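Local coordinates for PTS-dependent dihydroxyacetone kinase operon regulatory protein (PDB 4LRZ) that activates transcription of the dhaKLM operon from a sigma-70 promoter and represses its own expression, this piece being the probable sensor region, at residues L163-V167 and E168-A172. Sequence-based numbering, arbitrary orientation.
Sequences LACPV and EQTTA
Pro166 and Gln169 close a tight turn at the end of a strand. Gln169 N hydrogen-bonds to Pro166 O at 3.0 Å. The N-H...O angle of this bond is 152°. A second, overlapping turn follows one residue on, where Thr170 N makes a weak bond to Val167 O at 3.4 Å. The backbone angles of Val167, Glu168 and Gln169 fit two overlapping type I turns, with Val167 and Glu168 in 3-10 conformation.

Thr170 packs back on this turn. Its CB lies 3.7 Å from Val167 O and also faces Cys165 SG. CG2 rests 3.6 Å from the same Val167 O. OG1 is set anti to the backbone N (chi1 -165°), and there it hydrogen-bonds to Lys129 NZ. Cys165 SG sits 3.7 Å from Thr170 CA, against the threonine's backbone.

Both segments belong to the GAF domain. Strand 157-166 is the middle strand of its antiparallel sheet, with strand order 2-1-5-4-3. The turn takes the chain off this strand toward helix 174-211, the long helix leading to the PAS domain.

The pyrrolidine ring of Pro166 receives two side chains from the turn. Glu168 bends back at chi2 (-88°) and brings its carboxylate to the ring, with OE1 and OE2 both 3.7 Å from Pro166 CB. Gln169 crosses the proline at an angle; its NE2 comes 3.7 Å from Pro166 CG. Trp143 of strand 143-151 also touches Pro166. Further along, Thr171 OG1 hydrogen-bonds to Asp174 OD1 and to Thr171 OG1 of the second subunit, and weakly caps Ala173 N.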
loop_
_atom_site.group_PDB
_atom_site.type_symbol
_atom_site.label_atom_id
_atom_site.label_comp_id
_atom_site.label_asym_id
_atom_site.label_seq_id
_atom_site.Cartn_x
_atom_site.Cartn_y
_atom_site.Cartn_z
ATOM N N LEU F 163 -17.629 -3.735 15.116
ATOM C CA LEU F 163 -18.432 -4.918 15.047
ATOM C C LEU F 163 -19.309 -4.964 16.311
ATOM O O LEU F 163 -18.795 -4.945 17.426
ATOM C CB LEU F 163 -17.518 -6.135 15.004
ATOM C CG LEU F 163 -18.092 -7.556 14.958
ATOM C CD1 LEU F 163 -17.130 -8.470 14.176
ATOM C CD2 LEU F 163 -18.394 -8.123 16.332
ATOM N N ALA F 164 -20.632 -5.043 16.111
ATOM C CA ALA F 164 -21.625 -5.073 17.186
ATOM C C ALA F 164 -22.305 -6.436 17.183
ATOM O O ALA F 164 -22.645 -6.947 16.114
ATOM C CB ALA F 164 -22.664 -3.986 16.975
ATOM N N CYS F 165 -22.513 -7.014 18.368
ATOM C CA CYS F 165 -23.222 -8.284 18.509
ATOM C C CYS F 165 -23.818 -8.475 19.886
ATOM O O CYS F 165 -23.283 -7.937 20.853
ATOM C CB CYS F 165 -22.313 -9.486 18.168
ATOM S SG CYS F 165 -21.019 -9.929 19.351
ATOM N N PRO F 166 -24.915 -9.271 19.992
ATOM C CA PRO F 166 -25.430 -9.617 21.330
ATOM C C PRO F 166 -24.296 -10.137 22.200
ATOM O O PRO F 166 -23.433 -10.882 21.724
ATOM C CB PRO F 166 -26.481 -10.695 21.053
ATOM C CG PRO F 166 -26.948 -10.445 19.672
ATOM C CD PRO F 166 -25.791 -9.781 18.918
ATOM N N VAL F 167 -24.266 -9.686 23.444
ATOM C CA VAL F 167 -23.150 -9.967 24.333
ATOM C C VAL F 167 -22.857 -11.483 24.478
ATOM O O VAL F 167 -21.692 -11.884 24.484
ATOM C CB VAL F 167 -23.334 -9.239 25.717
ATOM C CG1 VAL F 167 -24.299 -9.967 26.597
ATOM C CG2 VAL F 167 -22.006 -9.066 26.410
ATOM N N GLU F 168 -23.899 -12.314 24.560
ATOM C CA GLU F 168 -23.715 -13.771 24.697
ATOM C C GLU F 168 -23.030 -14.447 23.486
ATOM O O GLU F 168 -22.492 -15.541 23.615
ATOM C CB GLU F 168 -25.042 -14.493 25.058
ATOM C CG GLU F 168 -26.055 -14.716 23.868
ATOM C CD GLU F 168 -27.057 -13.530 23.611
ATOM O OE1 GLU F 168 -26.979 -12.450 24.290
ATOM O OE2 GLU F 168 -27.931 -13.707 22.710
ATOM N N GLN F 169 -23.036 -13.795 22.325
ATOM C CA GLN F 169 -22.442 -14.387 21.125
ATOM C C GLN F 169 -21.075 -13.840 20.714
ATOM O O GLN F 169 -20.602 -14.122 19.618
ATOM C CB GLN F 169 -23.388 -14.219 19.957
ATOM C CG GLN F 169 -24.694 -14.923 20.123
ATOM C CD GLN F 169 -25.619 -14.565 19.010
ATOM O OE1 GLN F 169 -25.262 -14.667 17.824
ATOM N NE2 GLN F 169 -26.814 -14.115 19.366
ATOM N N THR F 170 -20.446 -13.060 21.579
ATOM C CA THR F 170 -19.156 -12.477 21.252
ATOM C C THR F 170 -18.151 -13.587 20.949
ATOM O O THR F 170 -18.262 -14.651 21.506
ATOM C CB THR F 170 -18.665 -11.527 22.371
ATOM O OG1 THR F 170 -17.584 -10.727 21.863
ATOM C CG2 THR F 170 -18.222 -12.304 23.619
ATOM N N THR F 171 -17.213 -13.376 20.035
ATOM C CA THR F 171 -16.124 -14.363 19.884
ATOM C C THR F 171 -14.770 -13.698 20.087
ATOM O O THR F 171 -14.637 -12.487 19.920
ATOM C CB THR F 171 -16.127 -15.154 18.518
ATOM O OG1 THR F 171 -15.471 -14.400 17.498
ATOM C CG2 THR F 171 -17.525 -15.477 18.048
ATOM N N ALA F 172 -13.770 -14.504 20.413
ATOM C CA ALA F 172 -12.408 -14.039 20.648
ATOM C C ALA F 172 -11.715 -13.453 19.386
ATOM O O ALA F 172 -10.712 -12.742 19.477
ATOM C CB ALA F 172 -11.574 -15.199 21.257
#